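Local coordinates for coat protein (Leviviridae sp., PDB 6YFR) that forms the icosahedral shell of a single-stranded RNA bacteriophage, assembling into virus-like particles and probably enclosing the viral genome, at residues A[18-23]-A[35-40]; A[56-61]-A[71-76]; A[46-51]-A[79-84]. All coordinates share one frame; numbering follows the deposited sequence.

Contact 1: A[18-23]-A[35-40]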
ATOM      1  N   SER A  18     -54.224 -31.750  37.472  1.00 41.64           N
ATOM      2  CA  SER A  18     -54.589 -32.763  38.450  1.00 30.26           C
ATOM      3  C   SER A  18     -54.269 -34.122  37.844  1.00 46.39           C
ATOM      4  O   SER A  18     -54.470 -34.325  36.644  1.00 48.34           O
ATOM      5  CB  SER A  18     -56.071 -32.667  38.826  1.00 28.94           C
ATOM      6  OG  SER A  18     -56.499 -33.819  39.529  1.00 98.21           O
ATOM      7  N   THR A  19     -53.751 -35.047  38.656  1.00 30.55           N
ATOM      8  CA  THR A  19     -53.326 -36.342  38.135  1.00 35.73           C
ATOM      9  C   THR A  19     -53.888 -37.485  38.968  1.00 38.63           C
ATOM     10  O   THR A  19     -53.913 -37.425  40.200  1.00 60.42           O
ATOM     11  CB  THR A  19     -51.792 -36.465  38.080  1.00 38.46           C
ATOM     12  OG1 THR A  19     -51.255 -36.420  39.406  1.00 58.13           O
ATOM     13  CG2 THR A  19     -51.184 -35.344  37.249  1.00 22.76           C
ATOM     14  N   TRP A  20     -54.336 -38.523  38.267  1.00 47.90           N
ATOM     15  CA  TRP A  20     -54.726 -39.802  38.839  1.00 43.29           C
ATOM     16  C   TRP A  20     -53.743 -40.870  38.381  1.00 41.24           C
ATOM     17  O   TRP A  20     -53.282 -40.849  37.232  1.00 46.20           O
ATOM     18  CB  TRP A  20     -56.133 -40.210  38.396  1.00 34.09           C
ATOM     19  CG  TRP A  20     -57.223 -39.281  38.804  1.00 40.05           C
ATOM     20  CD1 TRP A  20     -58.120 -39.469  39.813  1.00 30.84           C
ATOM     21  CD2 TRP A  20     -57.552 -38.024  38.203  1.00 22.15           C
ATOM     22  NE1 TRP A  20     -58.985 -38.404  39.884  1.00 47.57           N
ATOM     23  CE2 TRP A  20     -58.658 -37.503  38.906  1.00 25.48           C
ATOM     24  CE3 TRP A  20     -57.018 -37.285  37.145  1.00 32.81           C
ATOM     25  CZ2 TRP A  20     -59.237 -36.280  38.583  1.00 28.41           C
ATOM     26  CZ3 TRP A  20     -57.598 -36.069  36.826  1.00 35.77           C
ATOM     27  CH2 TRP A  20     -58.695 -35.580  37.542  1.00 26.45           C
ATOM     28  N   ASN A  21     -53.434 -41.804  39.272  1.00 32.51           N
ATOM     29  CA  ASN A  21     -52.613 -42.958  38.940  1.00 43.43           C
ATOM     30  C   ASN A  21     -53.495 -44.185  38.762  1.00 43.69           C
ATOM     31  O   ASN A  21     -54.472 -44.375  39.498  1.00 45.50           O
ATOM     32  CB  ASN A  21     -51.565 -43.233  40.024  1.00 25.11           C
ATOM     33  CG  ASN A  21     -50.421 -42.238  40.004  1.00 41.34           C
ATOM     34  OD1 ASN A  21     -50.301 -41.425  39.088  1.00 51.90           O
ATOM     35  ND2 ASN A  21     -49.565 -42.308  41.018  1.00 45.49           N
ATOM     36  N   VAL A  22     -53.143 -45.011  37.779  1.00 34.98           N
ATOM     37  CA  VAL A  22     -53.814 -46.287  37.560  1.00 49.78           C
ATOM     38  C   VAL A  22     -53.320 -47.283  38.598  1.00 39.11           C
ATOM     39  O   VAL A  22     -52.114 -47.530  38.714  1.00 57.09           O
ATOM     40  CB  VAL A  22     -53.555 -46.802  36.137  1.00 39.74           C
ATOM     41  CG1 VAL A  22     -54.067 -48.223  35.990  1.00 32.94           C
ATOM     42  CG2 VAL A  22     -54.195 -45.887  35.123  1.00 35.56           C
ATOM     43  N   THR A  23     -54.245 -47.862  39.351  1.00 46.54           N
ATOM     44  CA  THR A  23     -53.882 -48.764  40.434  1.00 48.55           C
ATOM     45  C   THR A  23     -53.651 -50.175  39.907  1.00 46.01           C
ATOM     46  O   THR A  23     -54.197 -50.574  38.876  1.00 62.69           O
ATOM     47  CB  THR A  23     -54.968 -48.786  41.509  1.00 39.23           C
ATOM     48  OG1 THR A  23     -56.217 -49.156  40.911  1.00 66.22           O
ATOM     49  CG2 THR A  23     -55.104 -47.411  42.188  1.00 53.59           C
ATOM     50  N   VAL A  35     -53.522 -40.457  34.351  1.00 31.05           N
ATOM     51  CA  VAL A  35     -54.537 -39.615  33.725  1.00 32.74           C
ATOM     52  C   VAL A  35     -54.360 -38.203  34.268  1.00 40.84           C
ATOM     53  O   VAL A  35     -54.340 -38.000  35.485  1.00 49.09           O
ATOM     54  CB  VAL A  35     -55.962 -40.128  33.998  1.00 35.75           C
ATOM     55  CG1 VAL A  35     -56.970 -39.320  33.196  1.00 30.56           C
ATOM     56  CG2 VAL A  35     -56.074 -41.607  33.671  1.00 24.56           C
ATOM     57  N   VAL A  36     -54.230 -37.232  33.373  1.00 39.42           N
ATOM     58  CA  VAL A  36     -53.937 -35.853  33.742  1.00 33.20           C
ATOM     59  C   VAL A  36     -55.035 -34.963  33.179  1.00 30.82           C
ATOM     60  O   VAL A  36     -55.296 -34.984  31.970  1.00 64.06           O
ATOM     61  CB  VAL A  36     -52.560 -35.411  33.225  1.00 29.38           C
ATOM     62  CG1 VAL A  36     -52.257 -33.989  33.669  1.00 26.53           C
ATOM     63  CG2 VAL A  36     -51.483 -36.369  33.702  1.00 39.21           C
ATOM     64  N   GLN A  37     -55.677 -34.188  34.047  1.00 26.30           N
ATOM     65  CA  GLN A  37     -56.596 -33.140  33.622  1.00 39.31           C
ATOM     66  C   GLN A  37     -55.911 -31.788  33.764  1.00 30.93           C
ATOM     67  O   GLN A  37     -55.323 -31.487  34.808  1.00 48.90           O
ATOM     68  CB  GLN A  37     -57.893 -33.150  34.433  1.00 28.08           C
ATOM     69  CG  GLN A  37     -58.846 -32.037  34.021  1.00 26.66           C
ATOM     70  CD  GLN A  37     -60.063 -31.920  34.918  1.00 41.75           C
ATOM     71  OE1 GLN A  37     -60.267 -32.726  35.828  1.00 36.99           O
ATOM     72  NE2 GLN A  37     -60.884 -30.903  34.663  1.00 32.86           N
ATOM     73  N   THR A  38     -55.996 -30.977  32.717  1.00 34.54           N
ATOM     74  CA  THR A  38     -55.341 -29.678  32.650  1.00 41.66           C
ATOM     75  C   THR A  38     -56.383 -28.609  32.358  1.00 38.55           C
ATOM     76  O   THR A  38     -57.253 -28.805  31.506  1.00 49.56           O
ATOM     77  CB  THR A  38     -54.257 -29.669  31.567  1.00 23.23           C
ATOM     78  OG1 THR A  38     -53.176 -30.517  31.969  1.00 59.82           O
ATOM     79  CG2 THR A  38     -53.735 -28.263  31.323  1.00 59.70           C
ATOM     80  N   GLU A  39     -56.309 -27.490  33.075  1.00 47.58           N
ATOM     81  CA  GLU A  39     -57.142 -26.324  32.790  1.00 25.88           C
ATOM     82  C   GLU A  39     -56.223 -25.118  32.668  1.00 38.79           C
ATOM     83  O   GLU A  39     -55.702 -24.626  33.674  1.00 46.20           O
ATOM     84  CB  GLU A  39     -58.197 -26.112  33.876  1.00 36.56           C
ATOM     85  CG  GLU A  39     -59.165 -27.273  34.037  1.00 38.72           C
ATOM     86  CD  GLU A  39     -60.024 -27.507  32.806  1.00 32.60           C
ATOM     87  OE1 GLU A  39     -60.180 -26.574  31.991  1.00 35.34           O
ATOM     88  OE2 GLU A  39     -60.551 -28.630  32.657  1.00 42.55           O
ATOM     89  N   SER A  40     -56.015 -24.641  31.441  1.00 42.47           N
ATOM     90  CA  SER A  40     -55.012 -23.610  31.206  1.00 31.31           C
ATOM     91  C   SER A  40     -55.595 -22.439  30.426  1.00 44.77           C
ATOM     92  O   SER A  40     -56.487 -22.608  29.596  1.00 61.52           O
ATOM     93  CB  SER A  40     -53.800 -24.187  30.462  1.00 32.37           C
ATOM     94  OG  SER A  40     -54.204 -24.956  29.340  1.00 63.91           O
TER

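Contact 2: A[56-61]-A[71-76]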
ATOM      1  N   TYR A  56     -50.502 -44.443  28.997  1.00 31.91           N
ATOM      2  CA  TYR A  56     -50.341 -45.825  29.443  1.00 32.97           C
ATOM      3  C   TYR A  56     -48.999 -46.334  28.930  1.00 63.07           C
ATOM      4  O   TYR A  56     -48.813 -46.500  27.720  1.00 52.68           O
ATOM      5  CB  TYR A  56     -51.485 -46.708  28.952  1.00 33.26           C
ATOM      6  CG  TYR A  56     -51.539 -48.059  29.631  1.00 29.34           C
ATOM      7  CD1 TYR A  56     -52.344 -48.264  30.743  1.00 42.84           C
ATOM      8  CD2 TYR A  56     -50.786 -49.128  29.161  1.00 51.33           C
ATOM      9  CE1 TYR A  56     -52.397 -49.497  31.371  1.00 31.90           C
ATOM     10  CE2 TYR A  56     -50.833 -50.364  29.782  1.00 36.05           C
ATOM     11  CZ  TYR A  56     -51.639 -50.542  30.887  1.00 28.68           C
ATOM     12  OH  TYR A  56     -51.690 -51.770  31.510  1.00 47.49           O
ATOM     13  N   TYR A  57     -48.068 -46.578  29.845  1.00 36.84           N
ATOM     14  CA  TYR A  57     -46.730 -47.026  29.486  1.00 32.69           C
ATOM     15  C   TYR A  57     -46.717 -48.548  29.432  1.00 45.04           C
ATOM     16  O   TYR A  57     -47.030 -49.213  30.428  1.00 38.83           O
ATOM     17  CB  TYR A  57     -45.704 -46.495  30.484  1.00 29.56           C
ATOM     18  CG  TYR A  57     -45.794 -44.999  30.682  1.00 33.88           C
ATOM     19  CD1 TYR A  57     -45.310 -44.121  29.719  1.00 31.35           C
ATOM     20  CD2 TYR A  57     -46.370 -44.465  31.828  1.00 31.85           C
ATOM     21  CE1 TYR A  57     -45.394 -42.749  29.894  1.00 35.99           C
ATOM     22  CE2 TYR A  57     -46.457 -43.094  32.013  1.00 54.85           C
ATOM     23  CZ  TYR A  57     -45.968 -42.241  31.044  1.00 31.99           C
ATOM     24  OH  TYR A  57     -46.053 -40.879  31.224  1.00 51.87           O
ATOM     25  N   ILE A  58     -46.361 -49.096  28.275  1.00 46.76           N
ATOM     26  CA  ILE A  58     -46.436 -50.534  28.037  1.00 35.71           C
ATOM     27  C   ILE A  58     -45.104 -51.009  27.465  1.00 46.02           C
ATOM     28  O   ILE A  58     -44.524 -50.339  26.596  1.00 47.34           O
ATOM     29  CB  ILE A  58     -47.624 -50.871  27.117  1.00 55.76           C
ATOM     30  CG1 ILE A  58     -47.808 -52.381  26.967  1.00 40.07           C
ATOM     31  CG2 ILE A  58     -47.473 -50.203  25.751  1.00 25.80           C
ATOM     32  CD1 ILE A  58     -49.074 -52.758  26.221  1.00 52.80           C
ATOM     33  N   PRO A  59     -44.565 -52.131  27.940  1.00 50.21           N
ATOM     34  CA  PRO A  59     -43.287 -52.614  27.406  1.00 59.37           C
ATOM     35  C   PRO A  59     -43.432 -53.116  25.980  1.00 47.34           C
ATOM     36  O   PRO A  59     -44.472 -53.648  25.584  1.00 57.73           O
ATOM     37  CB  PRO A  59     -42.905 -53.750  28.362  1.00 38.30           C
ATOM     38  CG  PRO A  59     -44.201 -54.184  28.974  1.00 34.78           C
ATOM     39  CD  PRO A  59     -45.032 -52.940  29.079  1.00 44.33           C
ATOM     40  N   SER A  60     -42.359 -52.941  25.205  1.00 60.37           N
ATOM     41  CA  SER A  60     -42.385 -53.302  23.792  1.00 61.44           C
ATOM     42  C   SER A  60     -42.476 -54.806  23.574  1.00 72.30           C
ATOM     43  O   SER A  60     -42.835 -55.238  22.473  1.00 80.45           O
ATOM     44  CB  SER A  60     -41.143 -52.758  23.085  1.00 51.43           C
ATOM     45  OG  SER A  60     -39.965 -53.350  23.602  1.00 73.04           O
ATOM     46  N   THR A  61     -42.156 -55.608  24.585  1.00 80.80           N
ATOM     47  CA  THR A  61     -42.210 -57.057  24.487  1.00 68.64           C
ATOM     48  C   THR A  61     -43.082 -57.623  25.602  1.00 84.29           C
ATOM     49  O   THR A  61     -43.377 -56.950  26.594  1.00 87.79           O
ATOM     50  CB  THR A  61     -40.807 -57.673  24.558  1.00 62.03           C
ATOM     51  OG1 THR A  61     -40.162 -57.254  25.767  1.00 94.60           O
ATOM     52  CG2 THR A  61     -39.972 -57.234  23.364  1.00 75.65           C
ATOM     53  N   ASP A  71     -43.037 -48.280  25.158  1.00 48.99           N
ATOM     54  CA  ASP A  71     -43.920 -47.502  24.313  1.00 64.57           C
ATOM     55  C   ASP A  71     -44.994 -46.842  25.172  1.00 49.62           C
ATOM     56  O   ASP A  71     -45.260 -47.253  26.306  1.00 45.12           O
ATOM     57  CB  ASP A  71     -44.561 -48.388  23.243  1.00 67.09           C
ATOM     58  CG  ASP A  71     -43.537 -49.186  22.456  1.00 53.95           C
ATOM     59  OD1 ASP A  71     -42.511 -48.605  22.044  1.00 80.09           O
ATOM     60  OD2 ASP A  71     -43.761 -50.399  22.252  1.00 71.06           O
ATOM     61  N   THR A  72     -45.608 -45.802  24.622  1.00 51.00           N
ATOM     62  CA  THR A  72     -46.651 -45.061  25.316  1.00 35.66           C
ATOM     63  C   THR A  72     -47.907 -45.055  24.461  1.00 35.09           C
ATOM     64  O   THR A  72     -47.881 -44.584  23.317  1.00 52.28           O
ATOM     65  CB  THR A  72     -46.206 -43.630  25.620  1.00 40.98           C
ATOM     66  OG1 THR A  72     -45.020 -43.658  26.422  1.00 57.13           O
ATOM     67  CG2 THR A  72     -47.298 -42.886  26.363  1.00 47.96           C
ATOM     68  N   ILE A  73     -48.993 -45.596  25.004  1.00 39.34           N
ATOM     69  CA  ILE A  73     -50.319 -45.421  24.424  1.00 28.97           C
ATOM     70  C   ILE A  73     -50.862 -44.096  24.950  1.00 32.55           C
ATOM     71  O   ILE A  73     -51.100 -43.947  26.154  1.00 46.34           O
ATOM     72  CB  ILE A  73     -51.247 -46.588  24.773  1.00 27.87           C
ATOM     73  CG1 ILE A  73     -50.591 -47.914  24.382  1.00 28.70           C
ATOM     74  CG2 ILE A  73     -52.578 -46.434  24.067  1.00 37.30           C
ATOM     75  CD1 ILE A  73     -51.405 -49.132  24.756  1.00 27.26           C
ATOM     76  N   ARG A  74     -51.015 -43.122  24.058  1.00 35.47           N
ATOM     77  CA  ARG A  74     -51.455 -41.780  24.414  1.00 30.43           C
ATOM     78  C   ARG A  74     -52.856 -41.540  23.878  1.00 37.10           C
ATOM     79  O   ARG A  74     -53.134 -41.802  22.698  1.00 46.33           O
ATOM     80  CB  ARG A  74     -50.508 -40.712  23.861  1.00 32.42           C
ATOM     81  CG  ARG A  74     -49.379 -40.333  24.791  1.00 84.77           C
ATOM     82  CD  ARG A  74     -48.602 -39.143  24.253  1.00 82.42           C
ATOM     83  NE  ARG A  74     -47.461 -38.813  25.102  1.00146.87           N
ATOM     84  CZ  ARG A  74     -46.248 -39.339  24.964  1.00113.95           C
ATOM     85  NH1 ARG A  74     -46.013 -40.224  24.003  1.00 90.49           N
ATOM     86  NH2 ARG A  74     -45.271 -38.981  25.785  1.00 88.39           N
ATOM     87  N   CYS A  75     -53.727 -41.031  24.746  1.00 29.95           N
ATOM     88  CA  CYS A  75     -55.069 -40.613  24.355  1.00 30.52           C
ATOM     89  C   CYS A  75     -55.309 -39.207  24.883  1.00 28.32           C
ATOM     90  O   CYS A  75     -55.303 -38.990  26.099  1.00 50.92           O
ATOM     91  CB  CYS A  75     -56.121 -41.586  24.886  1.00 20.09           C
ATOM     92  SG  CYS A  75     -57.798 -41.231  24.338  1.00 40.14           S
ATOM     93  N   GLU A  76     -55.529 -38.261  23.973  1.00 43.02           N
ATOM     94  CA  GLU A  76     -55.643 -36.847  24.303  1.00 34.81           C
ATOM     95  C   GLU A  76     -57.031 -36.323  23.959  1.00 29.52           C
ATOM     96  O   GLU A  76     -57.649 -36.746  22.977  1.00 32.45           O
ATOM     97  CB  GLU A  76     -54.595 -36.009  23.552  1.00 23.13           C
ATOM     98  CG  GLU A  76     -53.147 -36.362  23.858  1.00 27.51           C
ATOM     99  CD  GLU A  76     -52.662 -35.772  25.169  1.00 67.37           C
ATOM    100  OE1 GLU A  76     -53.456 -35.082  25.845  1.00 64.75           O
ATOM    101  OE2 GLU A  76     -51.481 -35.993  25.521  1.00 60.38           O
TER

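Contact 3: A[46-51]-A[79-84]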
ATOM      1  N   SER A  46     -58.184 -15.410  25.787  1.00 70.07           N
ATOM      2  CA  SER A  46     -59.427 -15.577  25.049  1.00 52.15           C
ATOM      3  C   SER A  46     -60.061 -16.938  25.290  1.00 52.26           C
ATOM      4  O   SER A  46     -61.291 -17.036  25.360  1.00 71.50           O
ATOM      5  CB  SER A  46     -59.186 -15.371  23.550  1.00 34.94           C
ATOM      6  OG  SER A  46     -58.163 -16.224  23.068  1.00 74.50           O
ATOM      7  N   ASN A  47     -59.253 -17.986  25.440  1.00 49.90           N
ATOM      8  CA  ASN A  47     -59.757 -19.336  25.634  1.00 50.88           C
ATOM      9  C   ASN A  47     -59.216 -19.918  26.929  1.00 30.20           C
ATOM     10  O   ASN A  47     -58.105 -19.600  27.356  1.00 49.74           O
ATOM     11  CB  ASN A  47     -59.360 -20.269  24.476  1.00 31.15           C
ATOM     12  CG  ASN A  47     -60.033 -19.904  23.171  1.00 70.00           C
ATOM     13  OD1 ASN A  47     -61.054 -19.220  23.151  1.00 87.39           O
ATOM     14  ND2 ASN A  47     -59.465 -20.374  22.065  1.00 96.12           N
ATOM     15  N   ILE A  48     -60.014 -20.785  27.547  1.00 63.25           N
ATOM     16  CA  ILE A  48     -59.517 -21.738  28.533  1.00 25.55           C
ATOM     17  C   ILE A  48     -59.543 -23.110  27.880  1.00 40.28           C
ATOM     18  O   ILE A  48     -60.576 -23.537  27.354  1.00 55.90           O
ATOM     19  CB  ILE A  48     -60.334 -21.729  29.832  1.00 46.79           C
ATOM     20  CG1 ILE A  48     -60.085 -20.433  30.601  1.00 47.81           C
ATOM     21  CG2 ILE A  48     -59.947 -22.909  30.706  1.00 32.29           C
ATOM     22  CD1 ILE A  48     -60.771 -20.390  31.949  1.00 34.47           C
ATOM     23  N   MET A  49     -58.403 -23.784  27.889  1.00 36.58           N
ATOM     24  CA  MET A  49     -58.292 -25.133  27.357  1.00 35.74           C
ATOM     25  C   MET A  49     -58.525 -26.125  28.489  1.00 43.90           C
ATOM     26  O   MET A  49     -57.824 -26.083  29.512  1.00 47.87           O
ATOM     27  CB  MET A  49     -56.923 -25.354  26.717  1.00 28.06           C
ATOM     28  CG  MET A  49     -56.671 -24.503  25.485  1.00 46.76           C
ATOM     29  SD  MET A  49     -57.751 -24.957  24.118  1.00 64.23           S
ATOM     30  CE  MET A  49     -57.290 -26.672  23.889  1.00 45.64           C
ATOM     31  N   SER A  50     -59.528 -26.989  28.314  1.00 30.39           N
ATOM     32  CA  SER A  50     -59.766 -28.127  29.193  1.00 32.50           C
ATOM     33  C   SER A  50     -59.230 -29.371  28.500  1.00 30.45           C
ATOM     34  O   SER A  50     -59.687 -29.713  27.405  1.00 41.98           O
ATOM     35  CB  SER A  50     -61.255 -28.291  29.501  1.00 23.83           C
ATOM     36  OG  SER A  50     -61.778 -27.166  30.184  1.00 39.06           O
ATOM     37  N   LYS A  51     -58.268 -30.043  29.127  1.00 30.69           N
ATOM     38  CA  LYS A  51     -57.613 -31.193  28.525  1.00 23.77           C
ATOM     39  C   LYS A  51     -57.668 -32.397  29.455  1.00 30.54           C
ATOM     40  O   LYS A  51     -57.579 -32.266  30.679  1.00 39.17           O
ATOM     41  CB  LYS A  51     -56.149 -30.882  28.185  1.00 36.21           C
ATOM     42  CG  LYS A  51     -55.951 -29.796  27.139  1.00 45.40           C
ATOM     43  CD  LYS A  51     -54.465 -29.545  26.902  1.00 35.53           C
ATOM     44  CE  LYS A  51     -54.244 -28.440  25.882  1.00 67.88           C
ATOM     45  NZ  LYS A  51     -52.797 -28.168  25.658  1.00 79.47           N
ATOM     46  N   LEU A  79     -60.764 -29.198  24.806  1.00 38.85           N
ATOM     47  CA  LEU A  79     -61.981 -28.440  24.538  1.00 19.04           C
ATOM     48  C   LEU A  79     -61.720 -26.971  24.832  1.00 31.75           C
ATOM     49  O   LEU A  79     -61.111 -26.638  25.857  1.00 48.61           O
ATOM     50  CB  LEU A  79     -63.155 -28.950  25.383  1.00 28.31           C
ATOM     51  CG  LEU A  79     -64.471 -28.175  25.303  1.00 29.99           C
ATOM     52  CD1 LEU A  79     -65.050 -28.219  23.898  1.00 24.11           C
ATOM     53  CD2 LEU A  79     -65.469 -28.724  26.315  1.00 20.75           C
ATOM     54  N   THR A  80     -62.177 -26.099  23.930  1.00 30.26           N
ATOM     55  CA  THR A  80     -61.982 -24.658  24.077  1.00 36.12           C
ATOM     56  C   THR A  80     -63.212 -24.019  24.717  1.00 37.18           C
ATOM     57  O   THR A  80     -64.321 -24.115  24.177  1.00 42.04           O
ATOM     58  CB  THR A  80     -61.705 -24.003  22.726  1.00 24.39           C
ATOM     59  OG1 THR A  80     -62.892 -24.049  21.926  1.00 44.05           O
ATOM     60  CG2 THR A  80     -60.584 -24.730  21.999  1.00 31.78           C
ATOM     61  N   LEU A  81     -63.008 -23.350  25.852  1.00 38.85           N
ATOM     62  CA  LEU A  81     -64.042 -22.573  26.524  1.00 45.75           C
ATOM     63  C   LEU A  81     -63.775 -21.099  26.240  1.00 39.61           C
ATOM     64  O   LEU A  81     -62.810 -20.528  26.763  1.00 48.79           O
ATOM     65  CB  LEU A  81     -64.034 -22.848  28.026  1.00 20.61           C
ATOM     66  CG  LEU A  81     -64.010 -24.312  28.462  1.00 35.08           C
ATOM     67  CD1 LEU A  81     -64.084 -24.417  29.978  1.00 33.11           C
ATOM     68  CD2 LEU A  81     -65.143 -25.076  27.809  1.00 30.98           C
ATOM     69  N   LEU A  82     -64.612 -20.493  25.401  1.00 55.43           N
ATOM     70  CA  LEU A  82     -64.452 -19.084  25.067  1.00 34.18           C
ATOM     71  C   LEU A  82     -64.720 -18.224  26.295  1.00 46.03           C
ATOM     72  O   LEU A  82     -65.724 -18.411  26.988  1.00 55.32           O
ATOM     73  CB  LEU A  82     -65.401 -18.701  23.934  1.00 40.11           C
ATOM     74  CG  LEU A  82     -65.290 -19.525  22.652  1.00 33.47           C
ATOM     75  CD1 LEU A  82     -66.434 -19.193  21.702  1.00 34.85           C
ATOM     76  CD2 LEU A  82     -63.953 -19.281  21.989  1.00 27.37           C
ATOM     77  N   GLN A  83     -63.823 -17.274  26.561  1.00 48.07           N
ATOM     78  CA  GLN A  83     -63.891 -16.462  27.768  1.00 46.95           C
ATOM     79  C   GLN A  83     -64.291 -15.014  27.518  1.00 55.39           C
ATOM     80  O   GLN A  83     -64.626 -14.311  28.479  1.00 54.11           O
ATOM     81  CB  GLN A  83     -62.538 -16.481  28.497  1.00 56.73           C
ATOM     82  CG  GLN A  83     -62.103 -17.857  28.951  1.00 43.56           C
ATOM     83  CD  GLN A  83     -62.990 -18.410  30.043  1.00 51.40           C
ATOM     84  OE1 GLN A  83     -63.628 -19.450  29.873  1.00 70.95           O
ATOM     85  NE2 GLN A  83     -63.032 -17.719  31.177  1.00 50.14           N
ATOM     86  N   LEU A  84     -64.270 -14.547  26.271  1.00 46.80           N
ATOM     87  CA  LEU A  84     -64.501 -13.137  25.984  1.00 45.93           C
ATOM     88  C   LEU A  84     -65.577 -12.948  24.924  1.00 43.46           C
ATOM     89  O   LEU A  84     -65.605 -11.926  24.235  1.00 64.28           O
ATOM     90  CB  LEU A  84     -63.203 -12.454  25.552  1.00 27.13           C
ATOM     91  CG  LEU A  84     -62.043 -12.564  26.543  1.00 53.21           C
ATOM     92  CD1 LEU A  84     -60.800 -11.888  25.994  1.00 35.38           C
ATOM     93  CD2 LEU A  84     -62.436 -11.966  27.885  1.00 50.39           C
TER

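Contact 1: A[18-23]-A[35-40]
Four backbone hydrogen bonds tie Ser18 to Gln37 and Trp20 to Val35, the two hydrogen-bonded pairs of an antiparallel hairpin. Trp20 N reaches Val35 O at 2.8 Å, and both this bond and the return bond from Val35 N to Trp20 O are nearly straight. Between these pairs sits the non-hydrogen-bonded pair Thr19–Val36, whose CA-H groups contact Val35 O and Ser18 O.

Side chains pack differently on the two faces. Thr19 CG2 and Val36 CG2 lie side by side 3.7 Å apart. On the face of Trp20 and Gln37, the indole leans along the neighbouring strand, CG being anti to the carbonyl carbon (chi1 -61°). Its benzo edge thereby meets Val35 O in the ring plane, 3.2 Å from Trp20 CE3, while CZ3 rests 3.8 Å from Gln37 CB.

The Gln37 amide is nearly coplanar with the indole, 9° apart, and its NE2 donates to Glu39 OE2 at 3.0 Å. Ser111 and Arg108 of a second subunit bond this amide, and Phe104 of that subunit meets Trp20 edge-to-face. With partners on both oxygen and nitrogen, the buried amide is fixed in rotation and joins the sheet to the neighbouring subunit.

Contact 2: A[56-61]-A[71-76]
Strands 56-59 and 71-76 run antiparallel at 149°, their axes 4.7 Å apart at closest approach, with hydrogen-bonded pairs Tyr56–Ile73 and Ile58–Asp71 on either side of the non-hydrogen-bonded pair Tyr57–Thr72. Of the four backbone bonds, the one from Asp71 N to Ile58 O bends to 131°, near the end of the strand of Ile58.

Tyr57 and Thr72 stand side by side on one face. Thr72 OG1 lies at the edge of the phenol ring, near its plane and 3.3 Å from Tyr57 CD1. The segments belong to the hairpin of strands 47-59 and 70-82, the last two of the five-stranded antiparallel sheet of this coat protein; on its outer edge, Cys75 and Glu76 of strand 70-82 pair with a strand of a second subunit and carry the sheet across the interface.

On the other face, Ile58 CG2 meets Ile73 CG1 at 4.1 Å, the two side chains slanting across one another. Tyr56 adds its CB, 4.2 Å from Ile73 CB, but with CG anti to the backbone N (chi1 -167°) its ring leads away from the partner strand. Past the strand end, Asp71 OD2 lies 3.6 Å from Ser60 CB, whereas Ser60 OG bonds to Glu69 N.

Contact 3: A[46-51]-A[79-84]
Ile48 and Gln83 cross at a slant near the end of the paired strands, Gln83 lying just past the last strand residue. The CD1 tip of Ile48 comes 3.5 Å from Gln83 CD, and its CG1 lies nearly as close, so that the aliphatic branch packs against the amide group. Gln83 is bent at its second torsion (chi2 -67°), which folds the chain back over Ile48. The backbone Gln83 N holds Ser46 O at 2.8 Å, extending the pairing one residue past the last bridge.

Next along this face, Ile48 and Leu81 form a hydrogen-bonded pair, Ile48 CB lying 4.3 Å from Leu81 CB. Leu81 CD1 then approaches Ser50 OG at 3.6 Å. That hydroxyl is hydrogen-bonded to Glu39 and lies within bonding distance of the backbone oxygen of Ile112 of a second subunit, so this buried polar atom has partners beside a leucine methyl.

On the opposite face, Met49 and Thr80 run side by side. The bend at chi2 brings Met49 SD to 3.5 Å from Thr80 CG2, and a further bend at chi3 curls the terminal methyl. The threonine hydroxyl takes a hydrogen bond from the backbone N of Arg74 of the second subunit. Asn47 and Leu82 form the other non-hydrogen-bonded pair on this face, also side by side.

Backbone bonds join Ile48 with Leu81 and Ser50 with Leu79 in both directions, and Leu79 pairs with a strand of the second subunit. Regular antiparallel pairing that continues from chain to chain, with a helix of the partner subunit against one face, is typical of the dimer of the single-stranded RNA phage coat protein fold.

All three contacts lie in one antiparallel sheet. Contacts 2 and 3 pair the same strands, 47-59 and 70-82, at positions about 28 Å apart between centres and on opposite sides of the chain's centre, with contact 2 nested within the loop that contact 3 closes. Contact 1 comes earlier in the chain, its centre about 16 Å from that of contact 2, without touching it. It does touch contact 3: Glu39 OE1 is 2.5 Å from Ser50 OG, a probable hydrogen bond, and Ser40 O accepts probably from Met49 N at 2.8 Å. Each contact also meets the second subunit, and contact 3 additionally reaches a third through Gln83 and Leu84.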